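Local atomic coordinates of tRNA threonylcarbamoyladenosine biosynthesis protein TsaB (Pseudomonas aeruginosa, PDB entry 5BR9), a protein that probably takes part, with a TsaD-type partner, in forming the threonylcarbamoyladenosine modification at position 37 of tRNA. Residues 95-100 with 205-210; 102-107 with 147-152; 15-20 with 41-46; 123-128 with 175-180. One frame throughout, in Å; residues are numbered along the deposited sequence.

Overall arrangement
The chain has two five-stranded mixed sheets with the same strand order, 3-2-1-4-5, the doubled layout of the actin-like ATPase (ASKHA) fold. Contacts 1 and 3 both reach the first sheet, their centres 22 Å apart; contacts 2 and 4 both reach the second, their centres 13 Å apart. Contact 1 runs straight on into contact 2, since strand 98-101 is followed by helix 103-115. Contacts 2 and 3 meet between the sheets, where Asp103 OD2 lies 2.9 Å from Ser18 OG, probably a weak hydrogen bond; its still closer approach to the carboxylate of Asp16 is doubtful. Contacts 1 and 4, 31 Å between centres, lie on opposite sides of the chain's centre.

Contact 1 (95-100 with 205-210); sequences QRPVLA and FAWARG
Leu99 and Trp207 bury the larger part of this contact, which takes 194 Å² from the two segments together, and Pro97 adds most of what remains. No hydrogen bond crosses between 95-100 and 205-210; every close pair is carbon against carbon. Leu99 uses its two methyls separately: CD2 lies 4.1 Å from Ala206 CB, while CD1 lies 4.1 Å from Trp207 CB, so the branch straddles two successive residues of the helix. Its side chain crosses that of Trp207 at about a right angle.

Trp207 holds its CG anti to the backbone N (chi1 -178°), which carries the indole off the helix and along the strand to Pro97. There the six-membered ring offers its edge: Pro97 CG sits near the ring plane, 3.4 Å from Trp207 CZ3 and 3.5 Å from Trp207 CH2. The two rings thus touch tightly at a rim and do not stack.

Strand 98-101 is an edge strand of the first sheet within this chain, parallel to strand 67-71, and helix 196-208 packs on it here with its last turn. Ala67 and Ala69 of the neighbouring strand extend the apolar surface, touched by Trp207 and Leu99 respectively. At the other end of the indole, Trp207 NE1 makes a weak hydrogen bond to Ser10 OG.

Just past the contact the helix closes in a Schellman motif. Gly210 has positive phi (86°) and its N-H is donated to Trp207 O, N to O 2.9 Å; Arg209 forms salt bridges with Glu142 and Glu211.

Contact 2 (102-107 with 147-152); sequences SDLAIL and GSEAVL
Ser102 and Glu149 meet at a helix N-cap, where strand 142-152 on the rim of the second sheet faces the first turn of helix 103-115. The serine hydroxyl lies anti to its own backbone nitrogen (chi1 167°) and serves both sides. It accepts two weak capping bonds, a bent one from Leu104 N (131° at the hydrogen) and a straighter one from Ala105 N, while donating to Glu149 OE2. That donated bond is modelled at 2.5 Å, very short, so its exact length is doubtful.

Glu149 reaches the cap by stretching out: beyond CG its chain is fully extended (chi2 -178°), bringing the carboxylate from the strand to the helix start. Leu104 comes from the opposite direction, its CG placed beside its backbone N, and runs its CD1 methyl along the glutamate, 3.8 Å from Glu149 CG.

The carboxylate is held at both oxygens. OE1 forms a salt bridge with Arg72, and OE2 is also hydrogen-bonded to Tyr136 OH; together these partners would help to fix the carboxylate's rotation, and the arginine probably stabilises its negative charge. The Leu104 CD1 methyl comes 3.5 Å from the carboxylate carbon, Glu149 CD.

Contact 3 (15-20 with 41-46); sequences LDTSTE and RLHAQR
His43 carries nearly all of this contact on the helix side, meeting Thr17, Thr19 and Glu20 as segment 15-20 passes its imidazole. The van der Waals part involves Thr17. Its CB lies 3.9 Å from His43 ND1 and its CG2 4.0 Å from the same atom, the two side chains sliding past each other in opposite directions. With CG anti to its carbonyl carbon (chi1 -67°), the histidine is swung toward the 17-20 turn.

The polar approaches are backbone carbonyls around the ring, and none makes a hydrogen bond across the segments. Thr17 O stands over the centre of one face, 4.2 Å above the plane. Thr19 O comes obliquely, 2.8 Å from His43 NE2 and 2.9 Å from His43 CE1, and at NE2 the angle is too poor for a bond. His43 ND1 is buried with no partner in the model.

Residues 17-20 connect the first two strands, 12-16 and 21-28. In actin-like ATPases the equivalent hairpin turn is the first phosphate-binding loop; here the likeness is one of position, and no ligand role is established. His43 opens helix 43-58, which packs beside this turn.

Hydrogen bonds to Asp16, at the strand end, probably help to hold the start of the turn. Asp16 OD2 takes Ser18 OG at 2.8 Å on its syn lone pair; its bond from Ser18 N, 3.2 Å and met from above the carboxylate plane, makes an Asx turn. Thr17 OG1 is bonded to Gly79 O, Thr19 OG1 to Ala21 N. On the helix, Ala44 O accepts from Gln88 NE2 of the second subunit.

Contact 4 (123-128 with 175-180); sequences AIDARM and WGYVER
Trp175 turns one face of its indole to Ala123, whose CB lies over the pyrrole part, 3.5 Å from Trp175 NE1 and 3.7 Å from Trp175 CD1. Val178 CB, from the next turn of the same segment, sits in the plane at the indole's edge. Tyr177 is met at its rim instead: Asp125 OD2 lies near the ring plane, 3.2 Å from Tyr177 CE2, with Asp125 CG behind it, and Arg180 NH1 is also at the edge. The carboxylate and the phenol ring are turned 52° apart, and the two side chains cross at about a right angle.

The torsion at Asp125, with CG anti to the backbone N (chi1 -168°), brings the carboxylate over to the tyrosine although the side chain does not start out in that direction.

Strand 119-125 is the middle strand of the second sheet, and the 3-10 segment 175-180 belongs to the connection between strand 168-171, its neighbour, and strand 187-189, the edge strand beyond. The connection is therefore folded back on its own sheet. Trp175 NE1 donates to Ala121 O of strand 119-125, which helps to hold the indole over Ala123, and Asp125 N is bonded to Thr173 OG1.

No direct hydrogen bond links Asp125 and Tyr177; water does. Water 2 donates to Asp125 OD1 at 2.7 Å and is bonded to Tyr177 OH at 2.8 Å. Water 1 makes a second bridge, from Asp125 OD2 to the same hydroxyl, but its modelled distances are so short that its details are doubtful. Arg180 forms salt bridges to Asp129 and Glu155.

Contact 1 (95-100 with 205-210)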
# COMPACT_ATOMS: atom_id res chain seq x y z
N GLN A 95 -8.80 -7.42 13.65
CA GLN A 95 -8.89 -6.56 14.83
C GLN A 95 -7.75 -6.86 15.78
O GLN A 95 -7.94 -7.12 16.96
CB GLN A 95 -10.25 -6.70 15.53
CG GLN A 95 -11.43 -6.46 14.58
CD GLN A 95 -12.76 -6.35 15.29
OE1 GLN A 95 -12.90 -6.74 16.46
NE2 GLN A 95 -13.75 -5.83 14.59
N ARG A 96 -6.55 -6.83 15.22
CA ARG A 96 -5.30 -7.05 15.95
C ARG A 96 -4.36 -5.87 15.75
O ARG A 96 -4.49 -5.14 14.78
CB ARG A 96 -4.63 -8.35 15.50
CG ARG A 96 -5.39 -9.59 15.86
CD ARG A 96 -5.47 -9.77 17.39
NE ARG A 96 -6.31 -10.93 17.69
CZ ARG A 96 -6.54 -11.42 18.91
NH1 ARG A 96 -6.00 -10.84 19.98
NH2 ARG A 96 -7.31 -12.49 19.05
N PRO A 97 -3.42 -5.67 16.68
CA PRO A 97 -2.53 -4.50 16.54
C PRO A 97 -1.35 -4.69 15.57
O PRO A 97 -1.05 -5.81 15.17
CB PRO A 97 -2.05 -4.26 17.98
CG PRO A 97 -2.23 -5.53 18.69
CD PRO A 97 -3.29 -6.34 17.99
N VAL A 98 -0.71 -3.59 15.17
CA VAL A 98 0.46 -3.70 14.29
C VAL A 98 1.67 -3.11 15.00
O VAL A 98 1.55 -2.21 15.82
CB VAL A 98 0.28 -2.99 12.92
CG1 VAL A 98 -0.99 -3.39 12.25
CG2 VAL A 98 0.41 -1.50 13.03
N LEU A 99 2.83 -3.63 14.64
CA LEU A 99 4.12 -3.25 15.19
C LEU A 99 5.05 -2.75 14.08
O LEU A 99 5.56 -3.53 13.29
CB LEU A 99 4.76 -4.44 15.90
CG LEU A 99 4.06 -4.95 17.16
CD1 LEU A 99 4.49 -6.36 17.51
CD2 LEU A 99 4.39 -4.01 18.30
N ALA A 100 5.27 -1.44 14.02
CA ALA A 100 6.18 -0.86 13.05
C ALA A 100 7.62 -0.99 13.58
O ALA A 100 7.91 -0.61 14.71
CB ALA A 100 5.83 0.58 12.78
N PHE A 205 10.27 -8.44 21.40
CA PHE A 205 10.64 -7.51 22.46
C PHE A 205 9.61 -6.38 22.55
O PHE A 205 9.17 -6.01 23.64
CB PHE A 205 12.06 -6.95 22.24
CG PHE A 205 13.16 -7.97 22.43
CD1 PHE A 205 13.51 -8.40 23.71
CD2 PHE A 205 13.83 -8.51 21.34
CE1 PHE A 205 14.51 -9.35 23.89
CE2 PHE A 205 14.83 -9.47 21.51
CZ PHE A 205 15.18 -9.89 22.79
N ALA A 206 9.20 -5.86 21.40
CA ALA A 206 8.27 -4.74 21.35
C ALA A 206 6.90 -5.15 21.87
O ALA A 206 6.25 -4.41 22.62
CB ALA A 206 8.17 -4.19 19.91
N TRP A 207 6.47 -6.35 21.51
CA TRP A 207 5.16 -6.84 21.93
C TRP A 207 5.12 -7.04 23.45
O TRP A 207 4.13 -6.70 24.09
CB TRP A 207 4.82 -8.15 21.21
CG TRP A 207 3.46 -8.74 21.51
CD1 TRP A 207 3.21 -9.95 22.09
CD2 TRP A 207 2.17 -8.16 21.23
NE1 TRP A 207 1.85 -10.16 22.19
CE2 TRP A 207 1.19 -9.08 21.66
CE3 TRP A 207 1.75 -6.95 20.66
CZ2 TRP A 207 -0.19 -8.83 21.56
CZ3 TRP A 207 0.39 -6.70 20.54
CH2 TRP A 207 -0.57 -7.64 20.99
N ALA A 208 6.20 -7.58 24.00
CA ALA A 208 6.30 -7.80 25.45
C ALA A 208 6.33 -6.49 26.24
O ALA A 208 6.00 -6.49 27.42
CB ALA A 208 7.54 -8.62 25.79
N ARG A 209 6.73 -5.39 25.60
CA ARG A 209 6.72 -4.07 26.25
C ARG A 209 5.33 -3.45 26.19
O ARG A 209 5.10 -2.38 26.72
CB ARG A 209 7.71 -3.09 25.60
CG ARG A 209 9.17 -3.32 25.95
CD ARG A 209 10.04 -2.13 25.53
NE ARG A 209 10.21 -2.05 24.08
CZ ARG A 209 11.14 -2.71 23.40
NH1 ARG A 209 12.00 -3.51 24.05
NH2 ARG A 209 11.23 -2.59 22.08
N GLY A 210 4.42 -4.13 25.49
CA GLY A 210 3.07 -3.63 25.35
C GLY A 210 2.86 -2.67 24.20
O GLY A 210 1.88 -1.95 24.17

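Contact 2 (102-107 with 147-152)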
# COMPACT_ATOMS: atom_id res chain seq x y z
N SER A 102 11.87 -0.57 12.62
CA SER A 102 12.85 -0.00 11.74
C SER A 102 13.66 -1.05 11.01
O SER A 102 14.15 -1.99 11.61
CB SER A 102 13.81 0.92 12.52
OG SER A 102 14.91 1.23 11.71
N ASP A 103 13.85 -0.85 9.71
CA ASP A 103 14.71 -1.73 8.95
C ASP A 103 16.20 -1.61 9.30
O ASP A 103 16.96 -2.55 9.08
CB ASP A 103 14.49 -1.51 7.46
CG ASP A 103 13.26 -2.28 6.96
OD1 ASP A 103 12.20 -1.68 6.74
OD2 ASP A 103 13.38 -3.51 6.78
N LEU A 104 16.61 -0.46 9.84
CA LEU A 104 17.98 -0.32 10.35
C LEU A 104 18.17 -1.24 11.58
O LEU A 104 19.18 -1.95 11.69
CB LEU A 104 18.28 1.16 10.70
CG LEU A 104 18.34 2.12 9.50
CD1 LEU A 104 18.21 3.58 9.91
CD2 LEU A 104 19.63 1.93 8.67
N ALA A 105 17.18 -1.25 12.47
CA ALA A 105 17.20 -2.18 13.62
C ALA A 105 17.21 -3.62 13.14
O ALA A 105 17.97 -4.44 13.65
CB ALA A 105 16.01 -1.93 14.56
N ILE A 106 16.39 -3.92 12.13
CA ILE A 106 16.32 -5.30 11.66
C ILE A 106 17.69 -5.77 11.15
O ILE A 106 18.14 -6.88 11.45
CB ILE A 106 15.24 -5.46 10.58
CG1 ILE A 106 13.87 -5.12 11.17
CG2 ILE A 106 15.25 -6.88 10.05
CD1 ILE A 106 12.80 -4.93 10.10
N LEU A 107 18.35 -4.91 10.38
CA LEU A 107 19.72 -5.16 9.92
C LEU A 107 20.67 -5.42 11.09
O LEU A 107 21.54 -6.27 11.01
CB LEU A 107 20.26 -3.96 9.16
CG LEU A 107 19.95 -3.77 7.70
CD1 LEU A 107 20.70 -2.51 7.25
CD2 LEU A 107 20.39 -5.01 6.92
N GLY A 147 20.93 6.81 20.32
CA GLY A 147 20.74 8.10 19.68
C GLY A 147 19.49 8.09 18.84
O GLY A 147 18.42 7.72 19.30
N SER A 148 19.60 8.58 17.62
CA SER A 148 18.46 8.55 16.72
C SER A 148 18.91 8.15 15.30
O SER A 148 20.11 8.16 14.98
CB SER A 148 17.73 9.90 16.72
OG SER A 148 16.36 9.72 16.44
N GLU A 149 17.94 7.82 14.47
CA GLU A 149 18.18 7.49 13.07
C GLU A 149 18.22 8.80 12.33
O GLU A 149 17.71 9.81 12.82
CB GLU A 149 17.08 6.57 12.50
CG GLU A 149 17.09 5.19 13.14
CD GLU A 149 16.04 4.23 12.57
OE1 GLU A 149 15.10 4.66 11.85
OE2 GLU A 149 16.14 3.04 12.89
N ALA A 150 18.92 8.80 11.20
CA ALA A 150 19.08 10.01 10.41
C ALA A 150 19.30 9.65 8.95
O ALA A 150 19.65 8.51 8.63
CB ALA A 150 20.25 10.82 10.94
N VAL A 151 19.08 10.62 8.07
CA VAL A 151 19.45 10.50 6.67
C VAL A 151 20.50 11.57 6.42
O VAL A 151 20.27 12.74 6.66
CB VAL A 151 18.23 10.61 5.74
CG1 VAL A 151 17.43 11.86 6.05
CG2 VAL A 151 18.66 10.60 4.27
N LEU A 152 21.67 11.16 5.93
CA LEU A 152 22.85 12.01 6.00
C LEU A 152 23.76 11.81 4.81
O LEU A 152 23.86 10.69 4.30
CB LEU A 152 23.65 11.69 7.27
CG LEU A 152 23.06 11.89 8.66
CD1 LEU A 152 23.88 11.08 9.67
CD2 LEU A 152 23.07 13.35 9.03

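Contact 3 (15-20 with 41-46)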
# COMPACT_ATOMS: atom_id res chain seq x y z
N LEU A 15 6.55 -9.54 8.53
CA LEU A 15 6.84 -9.47 7.10
C LEU A 15 7.71 -8.26 6.73
O LEU A 15 7.61 -7.19 7.34
CB LEU A 15 5.56 -9.51 6.29
CG LEU A 15 4.51 -8.44 6.41
CD1 LEU A 15 4.89 -7.28 5.49
CD2 LEU A 15 3.18 -9.09 5.99
N ASP A 16 8.57 -8.44 5.74
CA ASP A 16 9.37 -7.34 5.26
C ASP A 16 9.46 -7.33 3.73
O ASP A 16 9.76 -8.33 3.10
CB ASP A 16 10.77 -7.40 5.86
CG ASP A 16 11.50 -6.07 5.73
OD1 ASP A 16 11.44 -5.28 6.70
OD2 ASP A 16 12.08 -5.80 4.67
N THR A 17 9.18 -6.16 3.15
CA THR A 17 9.22 -5.96 1.71
C THR A 17 9.94 -4.68 1.35
O THR A 17 9.71 -4.10 0.30
CB THR A 17 7.79 -5.87 1.12
OG1 THR A 17 7.07 -4.84 1.81
CG2 THR A 17 7.05 -7.18 1.29
N SER A 18 10.83 -4.24 2.23
CA SER A 18 11.51 -2.95 2.06
C SER A 18 12.62 -3.02 1.01
O SER A 18 13.18 -1.99 0.61
CB SER A 18 12.08 -2.46 3.41
OG SER A 18 13.12 -3.31 3.88
N THR A 19 13.02 -4.23 0.65
CA THR A 19 14.10 -4.40 -0.32
C THR A 19 13.64 -5.28 -1.45
O THR A 19 12.47 -5.62 -1.53
CB THR A 19 15.37 -5.02 0.34
OG1 THR A 19 15.10 -6.36 0.77
CG2 THR A 19 15.83 -4.19 1.52
N GLU A 20 14.58 -5.67 -2.31
CA GLU A 20 14.32 -6.65 -3.37
C GLU A 20 14.01 -8.02 -2.76
O GLU A 20 13.50 -8.92 -3.43
CB GLU A 20 15.52 -6.74 -4.32
CG GLU A 20 16.77 -7.36 -3.70
CD GLU A 20 17.95 -7.44 -4.66
OE1 GLU A 20 19.10 -7.57 -4.17
OE2 GLU A 20 17.74 -7.36 -5.89
N ARG A 41 10.34 -6.36 -7.79
CA ARG A 41 9.13 -5.82 -8.43
C ARG A 41 7.90 -6.74 -8.31
O ARG A 41 6.81 -6.38 -8.77
CB ARG A 41 9.40 -5.49 -9.90
N LEU A 42 8.06 -7.91 -7.72
CA LEU A 42 6.97 -8.88 -7.65
C LEU A 42 6.42 -9.03 -6.23
O LEU A 42 5.80 -10.04 -5.90
CB LEU A 42 7.43 -10.25 -8.19
N HIS A 43 6.65 -8.02 -5.39
CA HIS A 43 6.27 -8.09 -3.99
C HIS A 43 4.76 -8.15 -3.81
O HIS A 43 4.26 -9.00 -3.09
CB HIS A 43 6.83 -6.90 -3.21
CG HIS A 43 8.32 -6.89 -3.10
ND1 HIS A 43 9.01 -7.61 -2.15
CD2 HIS A 43 9.26 -6.23 -3.83
CE1 HIS A 43 10.30 -7.40 -2.30
NE2 HIS A 43 10.48 -6.57 -3.30
N ALA A 44 4.05 -7.25 -4.49
CA ALA A 44 2.60 -7.13 -4.38
C ALA A 44 1.87 -8.41 -4.80
O ALA A 44 0.70 -8.61 -4.45
CB ALA A 44 2.10 -5.95 -5.22
N GLN A 45 2.55 -9.25 -5.57
CA GLN A 45 1.94 -10.48 -6.04
C GLN A 45 2.41 -11.67 -5.24
O GLN A 45 1.78 -12.72 -5.26
CB GLN A 45 2.23 -10.69 -7.52
CG GLN A 45 1.76 -9.57 -8.40
CD GLN A 45 2.87 -9.07 -9.27
OE1 GLN A 45 3.60 -8.14 -8.90
NE2 GLN A 45 3.04 -9.69 -10.44
N ARG A 46 3.53 -11.52 -4.53
CA ARG A 46 4.12 -12.68 -3.89
C ARG A 46 4.04 -12.65 -2.37
O ARG A 46 4.25 -13.67 -1.74
CB ARG A 46 5.57 -12.84 -4.35
CG ARG A 46 5.69 -13.57 -5.69
CD ARG A 46 6.45 -14.90 -5.57
NE ARG A 46 6.21 -15.61 -4.30
CZ ARG A 46 5.27 -16.53 -4.11
NH1 ARG A 46 4.45 -16.88 -5.09
NH2 ARG A 46 5.15 -17.12 -2.92

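Contact 4 (123-128 with 175-180)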
# COMPACT_ATOMS: atom_id res chain seq x y z
N ALA A 123 23.53 1.05 7.88
CA ALA A 123 23.42 2.08 6.87
C ALA A 123 22.73 1.52 5.65
O ALA A 123 23.16 0.50 5.10
CB ALA A 123 24.82 2.63 6.48
N ILE A 124 21.66 2.19 5.23
CA ILE A 124 20.87 1.81 4.07
C ILE A 124 20.92 2.94 3.06
O ILE A 124 20.69 4.10 3.41
CB ILE A 124 19.41 1.48 4.46
CG1 ILE A 124 19.37 0.22 5.34
CG2 ILE A 124 18.55 1.32 3.22
CD1 ILE A 124 17.99 -0.08 5.93
N ASP A 125 21.20 2.61 1.81
CA ASP A 125 21.31 3.60 0.77
C ASP A 125 20.00 4.37 0.68
O ASP A 125 18.94 3.79 0.70
CB ASP A 125 21.61 2.97 -0.59
CG ASP A 125 22.02 4.01 -1.62
OD1 ASP A 125 21.96 3.73 -2.82
OD2 ASP A 125 22.36 5.13 -1.21
N ALA A 126 20.10 5.70 0.64
CA ALA A 126 18.94 6.55 0.42
C ALA A 126 19.08 7.16 -0.96
O ALA A 126 20.12 7.03 -1.61
CB ALA A 126 18.84 7.64 1.49
N ARG A 127 18.04 7.83 -1.42
CA ARG A 127 18.17 8.53 -2.69
C ARG A 127 19.10 9.74 -2.53
O ARG A 127 19.32 10.23 -1.41
CB ARG A 127 16.79 8.96 -3.19
N MET A 128 19.66 10.19 -3.63
CA MET A 128 20.25 11.53 -3.73
C MET A 128 21.48 11.75 -2.85
O MET A 128 21.58 12.73 -2.11
CB MET A 128 19.18 12.59 -3.42
CG MET A 128 18.03 12.60 -4.43
SD MET A 128 18.60 12.36 -6.15
CE MET A 128 17.78 10.82 -6.56
N TRP A 175 26.80 1.06 3.18
CA TRP A 175 28.23 0.93 3.33
C TRP A 175 28.95 0.91 1.99
O TRP A 175 30.19 0.91 1.96
CB TRP A 175 28.56 -0.31 4.17
CG TRP A 175 28.25 0.01 5.62
CD1 TRP A 175 27.11 -0.29 6.31
CD2 TRP A 175 29.07 0.76 6.52
NE1 TRP A 175 27.17 0.21 7.58
CE2 TRP A 175 28.37 0.86 7.74
CE3 TRP A 175 30.33 1.36 6.41
CZ2 TRP A 175 28.89 1.53 8.85
CZ3 TRP A 175 30.86 2.02 7.52
CH2 TRP A 175 30.14 2.10 8.72
N GLY A 176 28.19 0.96 0.89
CA GLY A 176 28.78 1.23 -0.42
C GLY A 176 29.49 2.57 -0.42
O GLY A 176 30.42 2.79 -1.19
N TYR A 177 29.13 3.45 0.51
CA TYR A 177 29.75 4.78 0.61
C TYR A 177 30.87 4.86 1.67
O TYR A 177 31.22 5.95 2.11
CB TYR A 177 28.69 5.84 0.94
CG TYR A 177 27.65 6.12 -0.12
CD1 TYR A 177 27.80 7.18 -1.00
CD2 TYR A 177 26.51 5.33 -0.23
CE1 TYR A 177 26.87 7.46 -1.95
CE2 TYR A 177 25.57 5.60 -1.20
CZ TYR A 177 25.75 6.66 -2.06
OH TYR A 177 24.81 6.94 -3.02
N VAL A 178 31.43 3.73 2.08
CA VAL A 178 32.39 3.71 3.18
C VAL A 178 33.61 4.64 2.95
O VAL A 178 34.10 5.28 3.90
CB VAL A 178 32.85 2.24 3.47
CG1 VAL A 178 33.52 1.61 2.25
CG2 VAL A 178 33.74 2.20 4.69
N GLU A 179 34.09 4.75 1.72
CA GLU A 179 35.31 5.51 1.45
C GLU A 179 35.09 7.00 1.67
O GLU A 179 36.06 7.76 1.74
CB GLU A 179 35.81 5.25 0.02
CG GLU A 179 36.27 3.81 -0.17
CD GLU A 179 37.05 3.58 -1.45
OE1 GLU A 179 37.20 4.53 -2.24
OE2 GLU A 179 37.49 2.42 -1.68
N ARG A 180 33.83 7.42 1.79
CA ARG A 180 33.47 8.82 2.04
C ARG A 180 33.09 9.13 3.50
O ARG A 180 32.81 10.28 3.85
CB ARG A 180 32.32 9.24 1.12
CG ARG A 180 32.73 9.44 -0.34
CD ARG A 180 31.52 9.70 -1.25
NE ARG A 180 30.73 10.85 -0.81
CZ ARG A 180 29.57 11.21 -1.34
NH1 ARG A 180 29.04 10.50 -2.33
NH2 ARG A 180 28.91 12.26 -0.87
O HOH W 1 22.74 7.47 -1.82
O HOH W 2 23.67 4.93 -4.60